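Local coordinates for protein VlsE1 (Borreliella burgdorferi, PDB 1L8W) that serves as a variable surface lipoprotein antigen of the Lyme disease spirochaete and probably helps it evade the host immune response, at residues A[57-62]-A[136-141]; A[274-279]-A[303-308]; A[243-248]-A[261-266]. One frame throughout, in Å; residues are numbered along the deposited sequence.

Contact 1 of 3, residues A[57-62]-A[136-141]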
ATOM      1  N   PRO A  57      -2.251 -10.066  10.238  1.00 18.71           N
ATOM      2  CA  PRO A  57      -3.198  -9.762   9.161  1.00 17.77           C
ATOM      3  C   PRO A  57      -2.785 -10.412   7.844  1.00 17.62           C
ATOM      4  O   PRO A  57      -1.596 -10.564   7.540  1.00 18.20           O
ATOM      5  CB  PRO A  57      -3.182  -8.232   9.106  1.00 17.64           C
ATOM      6  CG  PRO A  57      -1.834  -7.876   9.653  1.00 16.35           C
ATOM      7  CD  PRO A  57      -1.657  -8.835  10.785  1.00 19.16           C
ATOM      8  N   LYS A  58      -3.774 -10.792   7.057  1.00 17.56           N
ATOM      9  CA  LYS A  58      -3.511 -11.448   5.791  1.00 16.30           C
ATOM     10  C   LYS A  58      -3.756 -10.534   4.602  1.00 15.73           C
ATOM     11  O   LYS A  58      -4.452  -9.521   4.703  1.00 14.47           O
ATOM     12  CB  LYS A  58      -4.416 -12.674   5.648  1.00 19.13           C
ATOM     13  CG  LYS A  58      -4.419 -13.609   6.842  1.00 20.57           C
ATOM     14  CD  LYS A  58      -3.053 -14.234   7.056  1.00 24.70           C
ATOM     15  CE  LYS A  58      -3.154 -15.421   8.005  1.00 26.99           C
ATOM     16  NZ  LYS A  58      -1.828 -15.834   8.521  1.00 32.02           N
ATOM     17  N   LYS A  59      -3.178 -10.913   3.469  1.00 14.28           N
ATOM     18  CA  LYS A  59      -3.367 -10.174   2.242  1.00 14.50           C
ATOM     19  C   LYS A  59      -4.863 -10.225   1.897  1.00 16.90           C
ATOM     20  O   LYS A  59      -5.372  -9.363   1.195  1.00 17.63           O
ATOM     21  CB  LYS A  59      -2.549 -10.807   1.122  1.00 14.20           C
ATOM     22  CG  LYS A  59      -1.034 -10.753   1.329  1.00 11.63           C
ATOM     23  CD  LYS A  59      -0.326 -11.485   0.193  1.00 11.07           C
ATOM     24  CE  LYS A  59       1.197 -11.505   0.347  1.00 15.06           C
ATOM     25  NZ  LYS A  59       1.817 -10.149   0.202  1.00 14.65           N
ATOM     26  N   SER A  60      -5.561 -11.245   2.393  1.00 15.80           N
ATOM     27  CA  SER A  60      -6.992 -11.377   2.129  1.00 16.96           C
ATOM     28  C   SER A  60      -7.779 -10.337   2.944  1.00 15.37           C
ATOM     29  O   SER A  60      -8.874  -9.932   2.556  1.00 14.13           O
ATOM     30  CB  SER A  60      -7.471 -12.800   2.463  1.00 14.58           C
ATOM     31  OG  SER A  60      -7.385 -13.063   3.850  1.00 20.10           O
ATOM     32  N   ASP A  61      -7.207  -9.907   4.066  1.00 14.57           N
ATOM     33  CA  ASP A  61      -7.834  -8.896   4.903  1.00 15.77           C
ATOM     34  C   ASP A  61      -7.870  -7.577   4.128  1.00 16.74           C
ATOM     35  O   ASP A  61      -8.757  -6.741   4.346  1.00 16.76           O
ATOM     36  CB  ASP A  61      -7.052  -8.693   6.204  1.00 18.19           C
ATOM     37  CG  ASP A  61      -7.245  -9.829   7.180  1.00 18.54           C
ATOM     38  OD1 ASP A  61      -8.411 -10.201   7.422  1.00 22.35           O
ATOM     39  OD2 ASP A  61      -6.240 -10.349   7.706  1.00 19.53           O
ATOM     40  N   VAL A  62      -6.911  -7.409   3.219  1.00 13.55           N
ATOM     41  CA  VAL A  62      -6.823  -6.207   2.404  1.00 16.99           C
ATOM     42  C   VAL A  62      -8.021  -6.129   1.459  1.00 17.30           C
ATOM     43  O   VAL A  62      -8.595  -5.062   1.238  1.00 16.95           O
ATOM     44  CB  VAL A  62      -5.510  -6.194   1.571  1.00 19.01           C
ATOM     45  CG1 VAL A  62      -5.470  -4.963   0.667  1.00 18.21           C
ATOM     46  CG2 VAL A  62      -4.309  -6.213   2.503  1.00 12.37           C
ATOM     47  N   ALA A 136      -1.807 -15.145   1.310  1.00 19.54           N
ATOM     48  CA  ALA A 136      -0.752 -15.306   2.306  1.00 18.98           C
ATOM     49  C   ALA A 136      -0.688 -14.134   3.279  1.00 17.80           C
ATOM     50  O   ALA A 136      -1.398 -13.141   3.142  1.00 19.67           O
ATOM     51  CB  ALA A 136       0.613 -15.499   1.615  1.00 19.51           C
ATOM     52  N   ALA A 137       0.164 -14.266   4.282  1.00 17.95           N
ATOM     53  CA  ALA A 137       0.331 -13.213   5.268  1.00 17.14           C
ATOM     54  C   ALA A 137       0.844 -11.953   4.575  1.00 18.34           C
ATOM     55  O   ALA A 137       1.551 -12.027   3.563  1.00 17.67           O
ATOM     56  CB  ALA A 137       1.321 -13.666   6.338  1.00 14.57           C
ATOM     57  N   ILE A 138       0.470 -10.796   5.102  1.00 19.70           N
ATOM     58  CA  ILE A 138       0.928  -9.540   4.532  1.00 21.07           C
ATOM     59  C   ILE A 138       2.435  -9.530   4.744  1.00 22.93           C
ATOM     60  O   ILE A 138       3.190  -9.005   3.931  1.00 24.13           O
ATOM     61  CB  ILE A 138       0.279  -8.342   5.252  1.00 21.40           C
ATOM     62  CG1 ILE A 138      -1.166  -8.186   4.781  1.00 17.35           C
ATOM     63  CG2 ILE A 138       1.082  -7.066   5.019  1.00 20.52           C
ATOM     64  CD1 ILE A 138      -1.986  -7.277   5.675  1.00 19.02           C
ATOM     65  N   GLY A 139       2.858 -10.141   5.845  1.00 25.16           N
ATOM     66  CA  GLY A 139       4.268 -10.217   6.167  1.00 26.64           C
ATOM     67  C   GLY A 139       4.831 -11.620   6.020  1.00 27.45           C
ATOM     68  O   GLY A 139       5.464 -12.139   6.941  1.00 28.88           O
ATOM     69  N   GLU A 140       4.585 -12.236   4.866  1.00 26.92           N
ATOM     70  CA  GLU A 140       5.083 -13.571   4.579  1.00 27.81           C
ATOM     71  C   GLU A 140       6.594 -13.510   4.449  1.00 26.19           C
ATOM     72  O   GLU A 140       7.115 -12.696   3.699  1.00 25.98           O
ATOM     73  CB  GLU A 140       4.488 -14.090   3.270  1.00 31.90           C
ATOM     74  CG  GLU A 140       3.382 -15.095   3.466  1.00 38.86           C
ATOM     75  CD  GLU A 140       3.850 -16.320   4.223  1.00 41.31           C
ATOM     76  OE1 GLU A 140       4.673 -17.078   3.667  1.00 45.55           O
ATOM     77  OE2 GLU A 140       3.404 -16.520   5.373  1.00 43.02           O
ATOM     78  N   VAL A 141       7.286 -14.377   5.179  1.00 26.35           N
ATOM     79  CA  VAL A 141       8.745 -14.433   5.161  1.00 26.64           C
ATOM     80  C   VAL A 141       9.233 -15.816   4.743  1.00 28.29           C
ATOM     81  O   VAL A 141       8.869 -16.810   5.366  1.00 28.52           O
ATOM     82  CB  VAL A 141       9.325 -14.140   6.561  1.00 26.53           C
ATOM     83  CG1 VAL A 141      10.850 -14.285   6.537  1.00 25.20           C
ATOM     84  CG2 VAL A 141       8.898 -12.746   7.017  1.00 24.12           C
TER
HETATM   85  O   HOH W   1       1.143 -10.843   8.552  1.00 17.73           O
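P57, K58 and K59 meet A136, A137 and I138 in a single antiparallel beta bridge, a small patch of sheet pairing in a largely helical fold, formed just where the chain turns into helix 59-80. K58 and A137 are a non-hydrogen-bonded pair, and the two bonds flank them. I138 N donates to P57 O at 3.2 Å, nearly straight at 173°, while K59 N reaches A136 O at 2.9 Å. The packed side is built on I138. Its side chain is extended beyond CG1 (chi2 165°), which carries CD1 across the P57 ring, 3.8 Å from P57 CB, and on to V62, whose CG2 lies 4.1 Å from the same I138 CD1. A long, branched apolar chain suits this spot, because the rigid proline and the first turn of the helix offer it an apolar surface, which V309 of helix 294-333 extends. K59 is buried too. Its methylenes run over the carbonyls of A136 and A137, with CE 3.3 Å from A137 O, and a bend at the last torsion (chi4 -67°) turns the ammonium toward the carbonyl oxygens of G280, A282 and G285, which hydrogen-bond it. The other side is looser. K58 and the small A136 and A137 direct their CB atoms away from the partner segment and remain partly exposed, although the K58 chain bends at chi2 and brings CD back to 4.0 Å from A137 CA. D61 OD2, also paired with K54, accepts K58 N at 2.6 Å on the anti side of the carboxylate. Further along, E140 pairs its backbone with F287, next to strand 141-142. P57 O takes a second proton besides that of I138, from a water 2.9 Å away that in turn accepts G139 N.

Contact 2 of 3, residues A[274-279]-A[303-308]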
ATOM      1  N   ALA A 274       6.840   2.312   0.519  1.00 18.49           N
ATOM      2  CA  ALA A 274       5.820   2.062  -0.498  1.00 17.62           C
ATOM      3  C   ALA A 274       6.034   0.703  -1.167  1.00 17.10           C
ATOM      4  O   ALA A 274       5.072  -0.025  -1.428  1.00 17.56           O
ATOM      5  CB  ALA A 274       5.836   3.161  -1.556  1.00 14.87           C
ATOM      6  N   ALA A 275       7.292   0.378  -1.460  1.00 14.74           N
ATOM      7  CA  ALA A 275       7.629  -0.896  -2.096  1.00 17.72           C
ATOM      8  C   ALA A 275       7.216  -2.008  -1.156  1.00 16.69           C
ATOM      9  O   ALA A 275       6.715  -3.053  -1.568  1.00 18.26           O
ATOM     10  CB  ALA A 275       9.140  -0.980  -2.365  1.00 15.08           C
ATOM     11  N   ILE A 276       7.445  -1.748   0.122  1.00 17.42           N
ATOM     12  CA  ILE A 276       7.127  -2.670   1.188  1.00 16.51           C
ATOM     13  C   ILE A 276       5.623  -2.876   1.334  1.00 16.27           C
ATOM     14  O   ILE A 276       5.156  -4.014   1.355  1.00 17.36           O
ATOM     15  CB  ILE A 276       7.736  -2.171   2.528  1.00 15.63           C
ATOM     16  CG1 ILE A 276       9.264  -2.335   2.478  1.00 17.46           C
ATOM     17  CG2 ILE A 276       7.137  -2.917   3.699  1.00 14.50           C
ATOM     18  CD1 ILE A 276      10.007  -1.926   3.744  1.00 13.12           C
ATOM     19  N   ALA A 277       4.863  -1.789   1.411  1.00 16.14           N
ATOM     20  CA  ALA A 277       3.411  -1.907   1.570  1.00 17.19           C
ATOM     21  C   ALA A 277       2.751  -2.575   0.368  1.00 18.17           C
ATOM     22  O   ALA A 277       1.835  -3.384   0.535  1.00 17.30           O
ATOM     23  CB  ALA A 277       2.785  -0.537   1.819  1.00 18.57           C
ATOM     24  N   LEU A 278       3.213  -2.242  -0.833  1.00 14.70           N
ATOM     25  CA  LEU A 278       2.659  -2.837  -2.046  1.00 16.55           C
ATOM     26  C   LEU A 278       2.947  -4.333  -2.102  1.00 18.45           C
ATOM     27  O   LEU A 278       2.076  -5.126  -2.463  1.00 20.48           O
ATOM     28  CB  LEU A 278       3.243  -2.172  -3.291  1.00 13.69           C
ATOM     29  CG  LEU A 278       2.574  -0.883  -3.770  1.00 17.24           C
ATOM     30  CD1 LEU A 278       3.470  -0.187  -4.773  1.00 14.22           C
ATOM     31  CD2 LEU A 278       1.211  -1.203  -4.383  1.00 12.18           C
ATOM     32  N   ARG A 279       4.169  -4.714  -1.737  1.00 16.09           N
ATOM     33  CA  ARG A 279       4.572  -6.110  -1.760  1.00 16.13           C
ATOM     34  C   ARG A 279       3.761  -6.910  -0.749  1.00 17.93           C
ATOM     35  O   ARG A 279       3.281  -8.002  -1.052  1.00 14.44           O
ATOM     36  CB  ARG A 279       6.059  -6.220  -1.449  1.00 15.36           C
ATOM     37  CG  ARG A 279       6.589  -7.629  -1.386  1.00 13.97           C
ATOM     38  CD  ARG A 279       7.440  -7.903  -2.590  1.00 20.36           C
ATOM     39  NE  ARG A 279       8.485  -8.861  -2.302  1.00 17.24           N
ATOM     40  CZ  ARG A 279       9.321  -9.344  -3.212  1.00 19.41           C
ATOM     41  NH1 ARG A 279       9.224  -8.962  -4.480  1.00 18.82           N
ATOM     42  NH2 ARG A 279      10.272 -10.187  -2.845  1.00 17.02           N
ATOM     43  N   GLY A 303       6.699  -6.968  11.016  1.00 25.29           N
ATOM     44  CA  GLY A 303       6.201  -5.764  11.651  1.00 23.71           C
ATOM     45  C   GLY A 303       6.154  -4.598  10.688  1.00 22.98           C
ATOM     46  O   GLY A 303       5.241  -3.773  10.744  1.00 26.27           O
ATOM     47  N   ALA A 304       7.135  -4.539   9.793  1.00 21.67           N
ATOM     48  CA  ALA A 304       7.233  -3.461   8.816  1.00 17.28           C
ATOM     49  C   ALA A 304       6.145  -3.528   7.758  1.00 15.87           C
ATOM     50  O   ALA A 304       5.476  -2.535   7.473  1.00 15.19           O
ATOM     51  CB  ALA A 304       8.612  -3.495   8.148  1.00 17.65           C
ATOM     52  N   ALA A 305       5.988  -4.702   7.161  1.00 15.26           N
ATOM     53  CA  ALA A 305       4.991  -4.910   6.124  1.00 14.77           C
ATOM     54  C   ALA A 305       3.620  -4.588   6.694  1.00 16.58           C
ATOM     55  O   ALA A 305       2.812  -3.897   6.068  1.00 16.44           O
ATOM     56  CB  ALA A 305       5.037  -6.368   5.638  1.00 15.95           C
ATOM     57  N   GLU A 306       3.367  -5.086   7.899  1.00 18.26           N
ATOM     58  CA  GLU A 306       2.086  -4.846   8.553  1.00 18.45           C
ATOM     59  C   GLU A 306       1.901  -3.370   8.869  1.00 18.57           C
ATOM     60  O   GLU A 306       0.839  -2.799   8.599  1.00 20.93           O
ATOM     61  CB  GLU A 306       1.975  -5.714   9.808  1.00 17.01           C
ATOM     62  CG  GLU A 306       1.796  -7.196   9.461  1.00 15.00           C
ATOM     63  CD  GLU A 306       1.881  -8.112  10.659  1.00 19.04           C
ATOM     64  OE1 GLU A 306       1.728  -7.628  11.807  1.00 19.68           O
ATOM     65  OE2 GLU A 306       2.088  -9.326  10.446  1.00 17.56           O
ATOM     66  N   SER A 307       2.922  -2.734   9.429  1.00 17.97           N
ATOM     67  CA  SER A 307       2.789  -1.307   9.715  1.00 18.52           C
ATOM     68  C   SER A 307       2.640  -0.526   8.413  1.00 15.71           C
ATOM     69  O   SER A 307       1.843   0.403   8.335  1.00 17.64           O
ATOM     70  CB  SER A 307       3.998  -0.794  10.491  1.00 17.02           C
ATOM     71  OG  SER A 307       3.944  -1.265  11.819  1.00 20.55           O
ATOM     72  N   ALA A 308       3.411  -0.900   7.394  1.00 15.33           N
ATOM     73  CA  ALA A 308       3.324  -0.216   6.106  1.00 13.09           C
ATOM     74  C   ALA A 308       1.892  -0.277   5.570  1.00 14.92           C
ATOM     75  O   ALA A 308       1.335   0.731   5.130  1.00 10.72           O
ATOM     76  CB  ALA A 308       4.281  -0.847   5.097  1.00 13.04           C
TER
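Where I276 and A277 meet A304, A305 and A308, the flat groups that take part across the contact are peptide units, with methyl groups set against them: CG2 of I276 lies 4.1 Å from A304 O, and CB of A277 lies 3.8 Å from A308 O. At one flank the ring of F194, from outside the two segments, stands against I276. The touching side chains of the segments are all aliphatic. Segments 274-279 and 303-308 cross almost at a right angle (-88°), their axes 8.2 Å apart at closest approach, so the contact is compact and rests on few residues. At its centre two alanines meet, A277 CB against A308 CB at 3.6 Å; their small methyl groups let the two backbones come close, with A277 CA 4.8 Å from A308 CA. I276 covers one side of this point. A chi1 of -71° sets its CG1 beside the backbone N and leaves CG2 anti to it, which aims CG2 at helix 294-333, where it touches A308 CB and A305 CA, each at 3.8 Å. The beta-branch thus supplies a methyl close to its own backbone, a short branch that reaches the alanine-lined surface of the partner helix. Every touching residue is buried. Helix 205-216 closes one flank, with A211 on I276, A212 on A304 and V215 on A308, while helix 247-252 packs on A274, A275 and L278, and the ring of F287, from the short strand 287-288, lies against A305.

Contact 3 of 3, residues A[243-248]-A[261-266]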
ATOM      1  N   GLU A 243      18.250  -2.025  -9.564  1.00 27.51           N
ATOM      2  CA  GLU A 243      17.797  -1.288 -10.738  1.00 28.57           C
ATOM      3  C   GLU A 243      16.445  -0.596 -10.661  1.00 29.75           C
ATOM      4  O   GLU A 243      16.189   0.333 -11.425  1.00 30.86           O
ATOM      5  CB  GLU A 243      17.796  -2.229 -11.939  1.00 31.01           C
ATOM      6  CG  GLU A 243      19.150  -2.857 -12.253  1.00 32.08           C
ATOM      7  CD  GLU A 243      19.040  -3.988 -13.263  1.00 34.90           C
ATOM      8  OE1 GLU A 243      18.269  -3.841 -14.232  1.00 37.96           O
ATOM      9  OE2 GLU A 243      19.725  -5.019 -13.099  1.00 36.66           O
ATOM     10  N   ALA A 244      15.577  -1.047  -9.760  1.00 30.22           N
ATOM     11  CA  ALA A 244      14.244  -0.453  -9.623  1.00 29.82           C
ATOM     12  C   ALA A 244      14.299   1.064  -9.428  1.00 29.35           C
ATOM     13  O   ALA A 244      15.131   1.568  -8.671  1.00 29.08           O
ATOM     14  CB  ALA A 244      13.504  -1.103  -8.452  1.00 29.85           C
ATOM     15  N   LYS A 245      13.408   1.784 -10.106  1.00 28.78           N
ATOM     16  CA  LYS A 245      13.355   3.242  -9.999  1.00 28.48           C
ATOM     17  C   LYS A 245      12.051   3.769  -9.390  1.00 28.66           C
ATOM     18  O   LYS A 245      11.899   4.980  -9.176  1.00 28.89           O
ATOM     19  CB  LYS A 245      13.587   3.886 -11.373  1.00 32.39           C
ATOM     20  CG  LYS A 245      15.033   3.774 -11.890  1.00 35.32           C
ATOM     21  CD  LYS A 245      15.196   4.421 -13.259  1.00 37.08           C
ATOM     22  CE  LYS A 245      16.644   4.379 -13.740  1.00 39.75           C
ATOM     23  NZ  LYS A 245      17.558   5.178 -12.875  1.00 42.49           N
ATOM     24  N   ASN A 246      11.107   2.869  -9.121  1.00 26.23           N
ATOM     25  CA  ASN A 246       9.840   3.254  -8.511  1.00 24.85           C
ATOM     26  C   ASN A 246       9.368   2.118  -7.602  1.00 23.66           C
ATOM     27  O   ASN A 246       9.733   0.963  -7.809  1.00 25.28           O
ATOM     28  CB  ASN A 246       8.801   3.576  -9.597  1.00 26.20           C
ATOM     29  CG  ASN A 246       8.460   2.373 -10.466  1.00 28.37           C
ATOM     30  OD1 ASN A 246       7.794   1.439 -10.019  1.00 27.21           O
ATOM     31  ND2 ASN A 246       8.916   2.394 -11.713  1.00 27.16           N
ATOM     32  N   PRO A 247       8.558   2.426  -6.575  1.00 22.70           N
ATOM     33  CA  PRO A 247       8.101   1.353  -5.684  1.00 20.53           C
ATOM     34  C   PRO A 247       7.329   0.182  -6.330  1.00 20.67           C
ATOM     35  O   PRO A 247       7.373  -0.947  -5.820  1.00 18.69           O
ATOM     36  CB  PRO A 247       7.299   2.104  -4.611  1.00 18.50           C
ATOM     37  CG  PRO A 247       6.887   3.367  -5.270  1.00 19.24           C
ATOM     38  CD  PRO A 247       8.061   3.741  -6.132  1.00 21.36           C
ATOM     39  N   ILE A 248       6.640   0.437  -7.443  1.00 19.07           N
ATOM     40  CA  ILE A 248       5.903  -0.619  -8.142  1.00 20.40           C
ATOM     41  C   ILE A 248       6.882  -1.625  -8.762  1.00 20.09           C
ATOM     42  O   ILE A 248       6.717  -2.837  -8.620  1.00 24.26           O
ATOM     43  CB  ILE A 248       4.976  -0.029  -9.247  1.00 21.91           C
ATOM     44  CG1 ILE A 248       3.828   0.750  -8.593  1.00 19.88           C
ATOM     45  CG2 ILE A 248       4.421  -1.139 -10.142  1.00 16.84           C
ATOM     46  CD1 ILE A 248       2.876   1.382  -9.582  1.00 18.28           C
ATOM     47  N   PHE A 261      18.922  -1.254  -2.392  1.00 30.83           N
ATOM     48  CA  PHE A 261      18.260  -0.527  -3.459  1.00 30.31           C
ATOM     49  C   PHE A 261      19.390   0.372  -3.967  1.00 31.97           C
ATOM     50  O   PHE A 261      19.956   1.163  -3.206  1.00 30.93           O
ATOM     51  CB  PHE A 261      17.101   0.308  -2.913  1.00 28.36           C
ATOM     52  CG  PHE A 261      15.853  -0.496  -2.607  1.00 29.08           C
ATOM     53  CD1 PHE A 261      15.186  -1.182  -3.619  1.00 28.74           C
ATOM     54  CD2 PHE A 261      15.331  -0.537  -1.319  1.00 26.72           C
ATOM     55  CE1 PHE A 261      14.013  -1.898  -3.351  1.00 29.58           C
ATOM     56  CE2 PHE A 261      14.163  -1.246  -1.038  1.00 26.81           C
ATOM     57  CZ  PHE A 261      13.501  -1.929  -2.055  1.00 28.24           C
ATOM     58  N   GLY A 262      19.728   0.241  -5.244  1.00 33.31           N
ATOM     59  CA  GLY A 262      20.825   1.020  -5.793  1.00 35.43           C
ATOM     60  C   GLY A 262      20.505   2.340  -6.469  1.00 35.93           C
ATOM     61  O   GLY A 262      21.351   3.233  -6.502  1.00 37.40           O
ATOM     62  N   GLN A 263      19.303   2.478  -7.012  1.00 33.82           N
ATOM     63  CA  GLN A 263      18.935   3.713  -7.686  1.00 33.65           C
ATOM     64  C   GLN A 263      18.616   4.838  -6.699  1.00 35.76           C
ATOM     65  O   GLN A 263      18.205   4.582  -5.564  1.00 35.82           O
ATOM     66  CB  GLN A 263      17.748   3.459  -8.611  1.00 32.10           C
ATOM     67  CG  GLN A 263      18.021   2.385  -9.662  1.00 31.51           C
ATOM     68  CD  GLN A 263      19.257   2.689 -10.494  1.00 29.11           C
ATOM     69  OE1 GLN A 263      19.326   3.714 -11.169  1.00 30.93           O
ATOM     70  NE2 GLN A 263      20.239   1.799 -10.443  1.00 27.87           N
ATOM     71  N   ASP A 264      18.824   6.079  -7.130  1.00 35.58           N
ATOM     72  CA  ASP A 264      18.552   7.233  -6.282  1.00 36.01           C
ATOM     73  C   ASP A 264      17.057   7.454  -6.110  1.00 35.09           C
ATOM     74  O   ASP A 264      16.622   7.991  -5.097  1.00 34.79           O
ATOM     75  CB  ASP A 264      19.194   8.497  -6.866  1.00 39.17           C
ATOM     76  CG  ASP A 264      20.709   8.503  -6.734  1.00 41.44           C
ATOM     77  OD1 ASP A 264      21.216   8.421  -5.595  1.00 42.41           O
ATOM     78  OD2 ASP A 264      21.397   8.595  -7.773  1.00 45.75           O
ATOM     79  N   GLU A 265      16.271   7.041  -7.103  1.00 34.65           N
ATOM     80  CA  GLU A 265      14.822   7.197  -7.039  1.00 35.09           C
ATOM     81  C   GLU A 265      14.251   6.399  -5.874  1.00 35.46           C
ATOM     82  O   GLU A 265      13.236   6.777  -5.296  1.00 34.48           O
ATOM     83  CB  GLU A 265      14.169   6.755  -8.351  1.00 37.08           C
ATOM     84  CG  GLU A 265      14.447   7.691  -9.524  1.00 37.57           C
ATOM     85  CD  GLU A 265      15.698   7.325 -10.286  1.00 37.27           C
ATOM     86  OE1 GLU A 265      16.640   6.786  -9.665  1.00 32.97           O
ATOM     87  OE2 GLU A 265      15.740   7.587 -11.512  1.00 38.72           O
HETATM   88  N   MSE A 266      14.895   5.281  -5.548  1.00 35.64           N
HETATM   89  CA  MSE A 266      14.477   4.462  -4.419  1.00 37.04           C
HETATM   90  C   MSE A 266      15.348   4.950  -3.250  1.00 37.75           C
HETATM   91  O   MSE A 266      15.561   6.154  -3.106  1.00 38.68           O
HETATM   92  CB  MSE A 266      14.711   2.970  -4.708  1.00 37.37           C
HETATM   93  CG  MSE A 266      13.674   2.317  -5.647  1.00 39.20           C
HETATM   94 SE   MSE A 266      11.809   2.256  -4.986  1.00 41.71          SE
HETATM   95  CE  MSE A 266      11.252   3.978  -5.635  1.00 40.05           C
TER
HETATM   96  O   HOH W   2      16.671   0.737  -6.745  1.00 25.35           O
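K245 with Q263 and E265, and A244 and P247 with M266, make a mixed polar and apolar contact between two loops in the outer part of the fold, one leading into helix 247-252 and one following it on the way to helix 269-281. K245 bridges the exposed side. Its chain is extended until chi4, where a bend (-64°) brings NZ to Q263 OE1 at 2.9 Å. The donor sits 28° from the plane of that amide, whose NE2 is held by the carbonyl of E242, so both polar atoms of the amide are tied to the incoming loop. NZ also forms a salt bridge with E265 OE2, long at 3.3 Å and a weak hydrogen bond. Beneath this, Q263 CG nestles against two carbonyls, 3.2 Å from A244 O and 3.3 Å from E243 O. A water donates to A244 O at 2.6 Å and accepts Q263 N. The buried side belongs to M266, modelled as selenomethionine, whose long, unbranched methionine-type chain bends at chi2 and chi3 to lay SE 3.6 Å from P247 N and CG 3.4 Å from A244 O; A250 and Q271 touch it as well. N246, the N-cap, accepts A249 N through OD1. The K245 ammonium is thus shared between a neutral amide oxygen and a carboxylate oxygen on the open side, where solvent would probably screen the ion pair.

Overall arrangement
Along the chain contact 1 closes first, then contact 3, then contact 2, but in space contact 2 lies between the others. Its centre is about 10 Å from that of contact 1 and about 16 Å from that of contact 3, while the centres of contacts 1 and 3 are about 24 Å apart and their nearest atoms about 12 Å. Contact 2 touches contact 1 through K59 NZ near R279 O, P57 against E306 and I138 with G139 against A305, and contact 3 through P247 and I248 packing on A274, A275 and L278. Helices 269-281 and 294-333 form a buried centre from which the chain reaches a beta bridge on one side and a loop pair on the other.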